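Local atomic coordinates of putative dehydrogenase (PDB entry 5A9T), a protein that reduces imines stereoselectively to amines, with NADPH as the hydride donor. Residues P15-L20 with V123-V128; V67-D71 with N93-G97; L238-V242 with L269-V273; L245-I249 with P262-K266; S140-F144 with D156-L160. All coordinates share one frame; numbering follows the deposited sequence.

Contact 1: residues P15-L20 with V123-V128; sequences PMGSAL and VPPAMV
Met16 and Ala19, on the first turns of the helix that follows the glycine-rich turn of a Rossmann-type nucleotide-binding domain, pack against Pro125 and Val128 in the loop between strands 115-121 and 134-139. The inner side is close-packed. Bent at chi2 and chi3, the Met16 chain sets SD 3.6 Å from CG2 of Val128 and crosses the Pro125 ring at roughly a right angle, which lays its CE methyl 3.7 Å from CD of Pro125. The same methyl approaches the carbonyl oxygen of Val123. Deeper in, CD2 of the buried Leu20 reaches CG1 of Val128 at 4.0 Å, while Met16 and Leu20 both also touch Cys68. An alanine in place of this methionine is likely to open a gap between Pro125 and Val128, depriving both of the thioether that fills the angle between them.

Toward solvent the fit is looser. Pro15 is exposed, and its side chain comes only to 4.4 Å, CB to CG, from the Pro125 ring. Met16 and Gly17 belong to the NADP(+) site, and the loop therefore packs directly on the start of the cofactor-binding helix. Ala19 packs tightly, its one-carbon side chain allowing a close approach: its CB lies 3.4 Å from O of Pro125 and 3.9 Å from CB of the same residue.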
# COMPACT_ATOMS: atom_id res chain seq x y z
N PRO A 15 -3.76 15.99 24.03
CA PRO A 15 -3.68 14.51 24.20
C PRO A 15 -2.26 13.95 23.87
O PRO A 15 -1.78 13.07 24.57
CB PRO A 15 -4.67 14.07 23.07
CG PRO A 15 -5.67 15.15 23.03
CD PRO A 15 -4.89 16.46 23.21
N MET A 16 -1.64 14.50 22.83
CA MET A 16 -0.30 14.09 22.47
C MET A 16 0.69 14.51 23.53
O MET A 16 1.50 13.72 24.03
CB MET A 16 0.12 14.54 21.09
CG MET A 16 1.47 13.88 20.74
SD MET A 16 1.52 12.08 20.67
CE MET A 16 0.82 11.82 19.11
N GLY A 17 0.73 15.80 23.93
CA GLY A 17 1.66 16.21 24.96
C GLY A 17 1.55 15.53 26.28
O GLY A 17 2.52 15.23 26.92
N SER A 18 0.29 15.28 26.64
CA SER A 18 0.08 14.52 27.82
C SER A 18 0.65 13.11 27.76
O SER A 18 1.25 12.57 28.70
CB SER A 18 -1.41 14.43 28.10
OG SER A 18 -1.95 15.70 28.38
N ALA A 19 0.49 12.42 26.58
CA ALA A 19 1.09 11.11 26.38
C ALA A 19 2.65 11.11 26.45
O ALA A 19 3.25 10.26 27.00
CB ALA A 19 0.62 10.49 25.08
N LEU A 20 3.22 12.18 25.91
CA LEU A 20 4.65 12.35 26.02
C LEU A 20 5.11 12.48 27.47
O LEU A 20 6.03 11.83 27.91
CB LEU A 20 5.12 13.57 25.23
CG LEU A 20 4.84 13.61 23.74
CD1 LEU A 20 5.04 14.95 23.01
CD2 LEU A 20 5.58 12.53 22.99
N VAL A 123 2.72 7.71 15.39
CA VAL A 123 1.74 6.82 16.04
C VAL A 123 0.79 7.66 16.82
O VAL A 123 1.01 8.85 17.12
CB VAL A 123 2.41 5.72 16.94
CG1 VAL A 123 3.27 4.87 16.10
CG2 VAL A 123 3.17 6.45 18.09
N PRO A 124 -0.36 7.14 17.19
CA PRO A 124 -1.24 7.91 18.04
C PRO A 124 -0.76 8.00 19.49
O PRO A 124 0.11 7.20 19.93
CB PRO A 124 -2.64 7.16 17.95
CG PRO A 124 -2.32 6.01 17.06
CD PRO A 124 -0.93 5.88 16.68
N PRO A 125 -1.37 8.97 20.21
CA PRO A 125 -0.96 9.16 21.60
C PRO A 125 -0.88 7.90 22.47
O PRO A 125 0.07 7.73 23.22
CB PRO A 125 -1.95 10.20 22.13
CG PRO A 125 -2.42 10.95 20.96
CD PRO A 125 -2.34 9.99 19.80
N ALA A 126 -1.83 6.96 22.29
CA ALA A 126 -1.84 5.75 23.13
C ALA A 126 -0.74 4.86 22.89
O ALA A 126 -0.43 3.99 23.71
CB ALA A 126 -3.14 4.95 22.94
N MET A 127 -0.05 4.98 21.73
CA MET A 127 1.05 4.16 21.43
C MET A 127 2.48 4.72 21.83
O MET A 127 3.49 4.03 21.82
CB MET A 127 1.08 3.78 19.97
CG MET A 127 -0.04 2.79 19.67
SD MET A 127 0.16 2.23 18.00
CE MET A 127 1.89 1.74 17.91
N VAL A 128 2.45 6.01 22.22
CA VAL A 128 3.70 6.64 22.63
C VAL A 128 4.29 5.88 23.81
O VAL A 128 3.55 5.48 24.75
CB VAL A 128 3.48 8.15 22.97
CG1 VAL A 128 4.76 8.69 23.65
CG2 VAL A 128 3.00 8.90 21.64

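Contact 2: residues V67-D71 with N93-G97; sequences VCLAD and NLNSG
The side-chain amide nitrogen ND2 of Asn95 is gripped by two oxygens of the opposite loop. It gives one N-H to the backbone O of Leu69 at 2.7 Å and the other to OD1 of Asp71 at 3.0 Å. Both acceptors lie close to the amide plane, and the bond to Asp71 is nearly straight at 167°, although the carboxylate plane is turned 48° from the amide. Two bonds in two directions fix the rotation of the amide about chi2. With chi1 at -166°, CG of Asn95 stands opposite the backbone N and reaches across to residues 69 and 71. A leucine in place of Asn95 would probably leave Leu69 O and Asp71 OD1 without this shared donor and set the Asp71 carboxylate free to turn.

Further back, the backbone N of Leu94 donates to O of Val67 at 2.8 Å, the last backbone hydrogen bond between the two segments. Beyond it the chains separate, and Asn93 takes over: its OD1 accepts from the backbone N of Asn95 at 3.0 Å, an Asx turn with the donor above the carbonyl plane. A water completes the arrangement, accepting from N of Leu69 and donating to OD1 of Asn93, both at 2.9 Å.

Asn93 ND2 is held by Tyr116, and Leu94 packs on Leu20. Ala70 and Asn95 are NADP(+)-binding residues, and two loops leaving the C-terminal ends of neighbouring parallel strands, 64-67 and 90-93, are the classic place for the cofactor in a Rossmann fold.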
# COMPACT_ATOMS: atom_id res chain seq x y z
N VAL A 67 8.40 20.18 23.11
CA VAL A 67 7.33 21.14 22.85
C VAL A 67 6.29 20.43 21.95
O VAL A 67 6.66 19.90 20.88
CB VAL A 67 7.87 22.41 22.26
CG1 VAL A 67 6.72 23.38 22.01
CG2 VAL A 67 8.88 23.06 23.17
N CYS A 68 5.00 20.49 22.34
CA CYS A 68 3.91 19.91 21.55
C CYS A 68 2.68 20.80 21.73
O CYS A 68 1.75 20.50 22.50
CB CYS A 68 3.72 18.48 21.97
SG CYS A 68 2.66 17.56 20.83
N LEU A 69 2.73 21.94 21.02
CA LEU A 69 1.68 23.00 21.20
C LEU A 69 0.52 22.66 20.32
O LEU A 69 0.62 21.90 19.39
CB LEU A 69 2.25 24.35 20.84
CG LEU A 69 3.43 24.85 21.70
CD1 LEU A 69 3.99 26.08 21.00
CD2 LEU A 69 3.13 25.16 23.10
N ALA A 70 -0.63 23.33 20.58
CA ALA A 70 -1.74 23.27 19.66
C ALA A 70 -1.37 23.76 18.26
O ALA A 70 -0.48 24.65 18.10
CB ALA A 70 -2.92 24.14 20.28
N ASP A 71 -2.00 23.27 17.18
CA ASP A 71 -1.67 23.74 15.79
C ASP A 71 -1.73 25.26 15.59
O ASP A 71 -0.94 25.89 14.91
CB ASP A 71 -2.56 23.11 14.67
CG ASP A 71 -2.54 21.58 14.66
OD1 ASP A 71 -1.61 20.96 15.27
OD2 ASP A 71 -3.44 20.97 14.03
N ASN A 93 10.87 20.01 19.03
CA ASN A 93 9.57 20.40 18.62
C ASN A 93 8.87 19.28 17.89
O ASN A 93 9.29 18.96 16.79
CB ASN A 93 9.69 21.60 17.69
CG ASN A 93 8.33 22.23 17.37
OD1 ASN A 93 7.28 21.75 17.76
ND2 ASN A 93 8.37 23.38 16.60
N LEU A 94 7.77 18.83 18.49
CA LEU A 94 7.02 17.66 17.94
C LEU A 94 5.76 18.10 17.27
O LEU A 94 4.93 17.22 16.91
CB LEU A 94 6.85 16.64 18.99
CG LEU A 94 8.10 16.06 19.58
CD1 LEU A 94 7.84 15.06 20.68
CD2 LEU A 94 9.01 15.41 18.52
N ASN A 95 5.58 19.36 16.94
CA ASN A 95 4.31 19.74 16.22
C ASN A 95 4.46 20.85 15.26
O ASN A 95 3.61 21.80 15.26
CB ASN A 95 3.13 19.90 17.17
CG ASN A 95 1.74 19.95 16.47
OD1 ASN A 95 1.57 19.33 15.47
ND2 ASN A 95 0.82 20.79 16.99
N SER A 96 5.49 20.81 14.43
CA SER A 96 5.55 21.82 13.38
C SER A 96 4.47 21.49 12.31
O SER A 96 4.19 20.35 11.95
CB SER A 96 6.85 21.93 12.67
OG SER A 96 7.90 22.42 13.44
N GLY A 97 3.93 22.53 11.78
CA GLY A 97 2.83 22.30 10.74
C GLY A 97 3.40 21.92 9.38
O GLY A 97 2.82 20.97 8.66
O HOH W 1 4.76 22.46 19.00

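Contact 3: residues L238-V242 with L269-V273; sequences LEMNV and LDRAV. With YLG ((1R)-1-methyl-1,2,3,4-tetrahydroisoquinoline), chain B.
Leu238 and Leu269 lead the packing of two roughly antiparallel helices, 238-255 and 260-274, which form a helical hairpin of the C-terminal domain. Here the short axes approach to 9.7 Å with 142° between their directions, so the helices splay noticeably and the side chains slant across one another. The isobutyl group of Leu238 splits its two methyls between neighbouring residues of the far helix. CD1 goes to CB of Ala272 at 3.8 Å, whereas CD2 turns to CG2 of Val273 at 3.6 Å and also lies near the backbone O of Leu269. A chi1 of -175° extends the side chain away from its own backbone N and points the fork at the partner helix.

Val242 and Leu269 behave differently: they overlap lengthwise while heading opposite ways, CG2 of Val242 lying alongside CB of Leu269 at 3.6 Å. Leu269 then continues beyond Val242, so that its CD1 comes to rest 3.9 Å from CB of Asn241. The contact is thus mainly aliphatic.

Asn241 lines the pocket of the bound (1R)-1-methyl-1,2,3,4-tetrahydroisoquinoline, together with Tyr282 and Tyr283, and Leu269 touches Tyr282 as well. Through the contact between the CB of Asn241 and Leu269, the hairpin core backs directly on the ligand wall. Arg271, on the same helix as Leu269, makes salt bridges to Asp258 and Glu260 of the second subunit. At the more exposed edge the packing ends with CG2 of Val273 lying 4.1 Å from CB of Glu239.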
# COMPACT_ATOMS: atom_id res chain seq x y z
N LEU A 238 3.59 2.08 -19.69
CA LEU A 238 2.57 2.82 -19.05
C LEU A 238 1.26 2.65 -19.80
O LEU A 238 0.22 2.41 -19.19
CB LEU A 238 2.99 4.26 -18.90
CG LEU A 238 2.05 5.19 -18.13
CD1 LEU A 238 2.84 6.27 -17.41
CD2 LEU A 238 0.98 5.80 -19.01
N GLU A 239 1.30 2.85 -21.13
CA GLU A 239 0.03 2.67 -21.82
C GLU A 239 -0.55 1.28 -21.71
O GLU A 239 -1.82 1.09 -21.73
CB GLU A 239 0.22 3.19 -23.27
CG GLU A 239 1.05 2.27 -24.14
CD GLU A 239 1.60 2.93 -25.45
OE1 GLU A 239 1.23 4.09 -25.77
OE2 GLU A 239 2.46 2.29 -26.10
N MET A 240 0.17 0.16 -21.56
CA MET A 240 -0.36 -1.15 -21.34
C MET A 240 -1.22 -1.23 -20.07
O MET A 240 -2.17 -1.93 -19.97
CB MET A 240 0.68 -2.23 -21.35
CG MET A 240 1.27 -2.44 -22.75
SD MET A 240 2.84 -3.34 -22.68
CE MET A 240 2.31 -4.83 -21.89
N ASN A 241 -0.83 -0.47 -19.09
CA ASN A 241 -1.56 -0.34 -17.82
C ASN A 241 -2.85 0.39 -17.94
O ASN A 241 -3.76 0.11 -17.11
CB ASN A 241 -0.63 0.27 -16.75
CG ASN A 241 0.45 -0.66 -16.32
OD1 ASN A 241 1.60 -0.58 -16.89
ND2 ASN A 241 0.18 -1.54 -15.50
N VAL A 242 -2.98 1.25 -18.93
CA VAL A 242 -4.32 1.90 -19.15
C VAL A 242 -5.24 0.77 -19.52
O VAL A 242 -6.44 0.75 -19.04
CB VAL A 242 -4.18 2.94 -20.27
CG1 VAL A 242 -5.64 3.36 -20.79
CG2 VAL A 242 -3.44 4.17 -19.85
N LEU A 269 -2.99 8.14 -15.70
CA LEU A 269 -2.26 7.55 -16.84
C LEU A 269 -2.55 8.27 -18.13
O LEU A 269 -1.67 8.43 -18.97
CB LEU A 269 -2.46 6.06 -16.94
CG LEU A 269 -2.07 5.24 -15.66
CD1 LEU A 269 -2.11 3.80 -16.01
CD2 LEU A 269 -0.76 5.65 -15.12
N ASP A 270 -3.79 8.59 -18.36
CA ASP A 270 -4.13 9.41 -19.58
C ASP A 270 -3.36 10.73 -19.62
O ASP A 270 -2.81 11.11 -20.71
CB ASP A 270 -5.63 9.72 -19.45
CG ASP A 270 -6.56 8.47 -19.67
OD1 ASP A 270 -6.15 7.42 -20.31
OD2 ASP A 270 -7.76 8.55 -19.19
N ARG A 271 -3.19 11.41 -18.51
CA ARG A 271 -2.37 12.66 -18.42
C ARG A 271 -0.92 12.39 -18.89
O ARG A 271 -0.28 13.14 -19.64
CB ARG A 271 -2.39 13.21 -16.98
CG ARG A 271 -1.88 14.62 -16.65
CD ARG A 271 -2.15 14.90 -15.16
NE ARG A 271 -1.17 15.86 -14.67
CZ ARG A 271 -0.82 16.06 -13.39
NH1 ARG A 271 -1.35 15.37 -12.31
NH2 ARG A 271 0.11 16.99 -13.18
N ALA A 272 -0.37 11.30 -18.42
CA ALA A 272 0.96 10.89 -18.76
C ALA A 272 1.09 10.48 -20.20
O ALA A 272 2.13 10.88 -20.82
CB ALA A 272 1.37 9.71 -17.85
N VAL A 273 0.12 9.78 -20.79
CA VAL A 273 0.19 9.37 -22.19
C VAL A 273 0.11 10.69 -23.04
O VAL A 273 0.93 10.88 -23.98
CB VAL A 273 -0.92 8.40 -22.58
CG1 VAL A 273 -0.99 8.24 -24.11
CG2 VAL A 273 -0.68 7.01 -22.00
C4 YLG B . -0.22 -3.79 -11.94
C14 YLG B . 0.60 -2.68 -11.74
C5 YLG B . 1.87 -2.48 -12.36
C6 YLG B . 2.70 -1.40 -12.15
C11 YLG B . 2.17 -0.49 -11.27
C8 YLG B . 3.70 -4.16 -12.68
C10 YLG B . 2.45 -3.46 -13.28
C12 YLG B . 0.91 -0.65 -10.64
C13 YLG B . 0.07 -1.74 -10.87
N2 YLG B . 1.42 -4.43 -13.66
C3 YLG B . 0.50 -4.98 -12.69

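Contact 4: residues L245-I249 with P262-K266; sequences LKHII and PVRNK
Pro262 and Ile249 meet where the two helices of the same helical hairpin run more nearly antiparallel, the axes 9.2 Å apart at closest approach and 161° between their directions. Following helix 260-274 forward, Pro262 comes first. Its CB sits in the corner formed by two isoleucines, 3.8 Å from CG2 of Ile248 and 3.9 Å from CG1 of Ile249, while CD2 of Leu245 lies 4.0 Å from the same CB of Pro262. One rigid ring thus serves three residues of the facing helix.

Val263 points its CB away from the partner helix, yet its CG2 still receives CD1 of Ile249 at 3.7 Å; the two side chains cross at about a right angle. Ile249 accordingly fits into the angle between Pro262 and Val263, its CG1 turned opposite the carbonyl carbon (chi1 -67°).

Two residues on, CB of Asn265 faces the methyls of Leu245. Leu245 and Ile248 also pack on Tyr179 of the second subunit, so this side of the hairpin joins the dimer interface, to which His247 adds a hydrogen bond with Gly97 O of that subunit.

Lys266 closes the series with its aliphatic shaft. CD1 of Leu245 abuts its backbone N, and CD1 of Ile249 lies 4.0 Å from its CD. Its NZ makes a salt bridge to Asp270, which probably offsets the nearness of Lys246, whose NZ is 5.0 Å from NZ of Lys266. The two lysines touch through carbon, CG of Lys246 lying 3.8 Å from CD of Lys266.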
# COMPACT_ATOMS: atom_id res chain seq x y z
N LEU A 245 -6.45 -1.12 -16.38
CA LEU A 245 -7.38 -0.32 -15.62
C LEU A 245 -8.76 -0.32 -16.28
O LEU A 245 -9.77 -0.34 -15.57
CB LEU A 245 -6.90 1.08 -15.36
CG LEU A 245 -5.94 1.18 -14.14
CD1 LEU A 245 -5.06 2.37 -14.24
CD2 LEU A 245 -6.72 1.08 -12.83
N LYS A 246 -8.75 -0.22 -17.62
CA LYS A 246 -10.10 -0.35 -18.32
C LYS A 246 -10.77 -1.65 -17.95
O LYS A 246 -12.05 -1.67 -17.70
CB LYS A 246 -9.85 -0.18 -19.87
CG LYS A 246 -9.55 1.19 -20.30
CD LYS A 246 -9.26 1.22 -21.82
CE LYS A 246 -9.23 2.67 -22.19
NZ LYS A 246 -8.81 3.01 -23.57
N HIS A 247 -10.04 -2.76 -17.85
CA HIS A 247 -10.51 -4.03 -17.45
C HIS A 247 -11.10 -4.02 -16.01
O HIS A 247 -12.19 -4.58 -15.67
CB HIS A 247 -9.42 -5.07 -17.66
CG HIS A 247 -9.98 -6.38 -17.89
ND1 HIS A 247 -10.44 -6.77 -19.15
CD2 HIS A 247 -10.30 -7.38 -17.03
CE1 HIS A 247 -11.02 -7.96 -19.04
NE2 HIS A 247 -10.90 -8.37 -17.79
N ILE A 248 -10.31 -3.40 -15.10
CA ILE A 248 -10.73 -3.30 -13.73
C ILE A 248 -12.06 -2.56 -13.66
O ILE A 248 -12.96 -2.90 -12.85
CB ILE A 248 -9.65 -2.64 -12.83
CG1 ILE A 248 -8.47 -3.59 -12.81
CG2 ILE A 248 -10.22 -2.26 -11.47
CD1 ILE A 248 -7.23 -2.86 -12.28
N ILE A 249 -12.14 -1.49 -14.41
CA ILE A 249 -13.39 -0.62 -14.44
C ILE A 249 -14.50 -1.48 -14.94
O ILE A 249 -15.61 -1.44 -14.37
CB ILE A 249 -13.18 0.62 -15.30
CG1 ILE A 249 -12.16 1.56 -14.70
CG2 ILE A 249 -14.46 1.38 -15.59
CD1 ILE A 249 -11.58 2.60 -15.61
N PRO A 262 -10.62 3.27 -9.74
CA PRO A 262 -9.87 2.89 -10.95
C PRO A 262 -10.03 3.94 -12.05
O PRO A 262 -9.08 4.12 -12.81
CB PRO A 262 -10.41 1.49 -11.27
CG PRO A 262 -11.78 1.50 -10.62
CD PRO A 262 -11.56 2.21 -9.35
N VAL A 263 -11.19 4.63 -12.12
CA VAL A 263 -11.23 5.70 -13.18
C VAL A 263 -10.29 6.81 -12.91
O VAL A 263 -9.67 7.31 -13.87
CB VAL A 263 -12.70 6.23 -13.20
CG1 VAL A 263 -12.79 7.64 -13.88
CG2 VAL A 263 -13.59 5.17 -13.77
N ARG A 264 -10.15 7.29 -11.69
CA ARG A 264 -9.17 8.33 -11.35
C ARG A 264 -7.74 7.83 -11.59
O ARG A 264 -6.89 8.62 -12.02
CB ARG A 264 -9.30 8.85 -9.92
CG ARG A 264 -10.59 9.72 -9.61
CD ARG A 264 -11.07 10.66 -10.72
NE ARG A 264 -12.25 11.50 -10.30
CZ ARG A 264 -13.54 11.22 -10.54
N ASN A 265 -7.48 6.55 -11.28
CA ASN A 265 -6.14 5.98 -11.59
C ASN A 265 -5.93 5.92 -13.07
O ASN A 265 -4.78 6.27 -13.48
CB ASN A 265 -6.04 4.60 -10.96
CG ASN A 265 -5.85 4.65 -9.47
OD1 ASN A 265 -5.32 5.64 -8.90
ND2 ASN A 265 -6.21 3.58 -8.77
N LYS A 266 -6.92 5.60 -13.87
CA LYS A 266 -6.78 5.64 -15.30
C LYS A 266 -6.54 7.10 -15.75
O LYS A 266 -5.63 7.41 -16.52
CB LYS A 266 -7.96 5.05 -15.97
CG LYS A 266 -7.89 5.16 -17.47
CD LYS A 266 -8.89 4.24 -18.10
CE LYS A 266 -10.06 5.05 -18.56
NZ LYS A 266 -9.68 5.98 -19.67

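Contact 5: residues S140-F144 with D156-L160; sequences SAEVF and DPVHL
His159 sets its CB squarely over the face of the Phe144 ring, a CH-pi contact with the carbon 3.5 Å from the ring centroid and only 3° off the normal. The imidazole beyond is inclined to the phenyl ring, the planes 36° apart and the centroids separated by 5.0 Å. At the ring's edge, the backbone O of Pro157 lies near its plane, 3.8 Å from CZ of Phe144, and CB of Pro157 adds an apolar contact. The far end of the imidazole reaches the first residue of the helix: NE2 of His159 is 4.0 Å from CB of Ala141. ND1 of His159 is buried here with no polar partner in the model, and CB of Phe144 is its nearest neighbour across the contact.

Phe144 and His159 share a chi1 of -176°, which swings each ring out toward the other element. The next shell is the helix start that carries Phe144. Ser140 is its N-cap, OG accepting from the backbone N of Val143 at 3.0 Å, and O of Ser140 accepts from N of Phe144.

Further out, Phe144 rests on Leu117 of strand 115-121. The whole belongs to a beta-alpha-beta unit: helix 141-152 leaves strand 134-139 and packs over strand 156-161, the parallel neighbour at the edge of the sheet.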
# COMPACT_ATOMS: atom_id res chain seq x y z
N SER A 140 19.59 19.28 14.30
CA SER A 140 20.93 19.02 14.83
C SER A 140 21.31 17.57 15.16
O SER A 140 20.68 16.93 15.96
CB SER A 140 21.07 19.88 16.06
OG SER A 140 22.27 19.54 16.76
N ALA A 141 22.35 17.09 14.51
CA ALA A 141 22.90 15.81 14.79
C ALA A 141 23.46 15.70 16.23
O ALA A 141 23.37 14.67 16.86
CB ALA A 141 23.95 15.39 13.80
N GLU A 142 24.01 16.80 16.70
CA GLU A 142 24.56 16.84 18.08
C GLU A 142 23.50 16.72 19.11
O GLU A 142 23.63 15.98 20.09
CB GLU A 142 25.34 18.17 18.30
CG GLU A 142 26.60 18.34 17.48
CD GLU A 142 26.37 18.43 15.97
OE1 GLU A 142 25.40 19.13 15.48
OE2 GLU A 142 27.09 17.68 15.33
N VAL A 143 22.38 17.42 18.89
CA VAL A 143 21.26 17.32 19.79
C VAL A 143 20.67 15.91 19.82
O VAL A 143 20.35 15.35 20.81
CB VAL A 143 20.06 18.36 19.57
CG1 VAL A 143 18.81 18.05 20.33
CG2 VAL A 143 20.55 19.81 19.78
N PHE A 144 20.50 15.37 18.60
CA PHE A 144 20.06 14.04 18.52
C PHE A 144 20.97 13.04 19.30
O PHE A 144 20.46 12.23 20.04
CB PHE A 144 19.89 13.56 17.01
CG PHE A 144 19.32 12.20 16.83
CD1 PHE A 144 17.98 12.01 16.85
CD2 PHE A 144 20.15 11.12 16.63
CE1 PHE A 144 17.42 10.77 16.67
CE2 PHE A 144 19.62 9.86 16.56
CZ PHE A 144 18.25 9.67 16.56
N ASP A 156 11.04 4.62 18.90
CA ASP A 156 12.23 4.41 18.22
C ASP A 156 12.65 5.68 17.49
O ASP A 156 11.93 6.10 16.60
CB ASP A 156 12.14 3.30 17.16
CG ASP A 156 13.47 2.94 16.57
OD1 ASP A 156 14.51 3.10 17.23
OD2 ASP A 156 13.50 2.40 15.40
N PRO A 157 13.81 6.28 17.80
CA PRO A 157 14.12 7.56 17.23
C PRO A 157 14.95 7.38 15.95
O PRO A 157 15.95 6.67 15.95
CB PRO A 157 14.94 8.21 18.32
CG PRO A 157 15.61 7.10 19.01
CD PRO A 157 14.70 5.93 18.93
N VAL A 158 14.58 8.01 14.86
CA VAL A 158 15.23 7.98 13.57
C VAL A 158 15.63 9.38 13.16
O VAL A 158 14.83 10.25 13.06
CB VAL A 158 14.31 7.39 12.47
CG1 VAL A 158 15.05 7.42 11.15
CG2 VAL A 158 13.93 5.98 12.80
N HIS A 159 16.93 9.66 12.96
CA HIS A 159 17.40 10.90 12.50
C HIS A 159 17.53 10.87 11.00
O HIS A 159 18.41 10.15 10.47
CB HIS A 159 18.76 11.21 13.19
CG HIS A 159 19.30 12.55 12.85
ND1 HIS A 159 18.85 13.74 13.32
CD2 HIS A 159 20.39 12.85 12.10
CE1 HIS A 159 19.57 14.75 12.81
NE2 HIS A 159 20.50 14.22 12.05
N LEU A 160 16.80 11.74 10.40
CA LEU A 160 16.70 11.74 8.91
C LEU A 160 17.78 12.53 8.30
O LEU A 160 18.15 12.28 7.16
CB LEU A 160 15.40 12.30 8.46
CG LEU A 160 14.16 11.52 8.94
CD1 LEU A 160 12.95 12.33 8.66
CD2 LEU A 160 14.09 10.14 8.33

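The five contacts divide between two domains. Contacts 1, 2 and 5 lie in the N-terminal nucleotide-binding domain, and contacts 3 and 4 in the helical C-terminal one, with centres about 39 to 43 Å away. Contact 2 is nested in the chain loop closed by contact 1, and the two touch, CD1 of Leu20 lying 3.6 Å from CD1 of Leu94; together they shape the NADP(+) side of the sheet. Contact 5 follows in sequence at one edge of the sheet, on strand 156-161, its centre about 20 Å from contact 1. Contact 4 is nested within contact 3 along one helical hairpin, their centres about 11 Å apart; both reach the second subunit, and contact 3 also holds Asn241 of the ligand pocket.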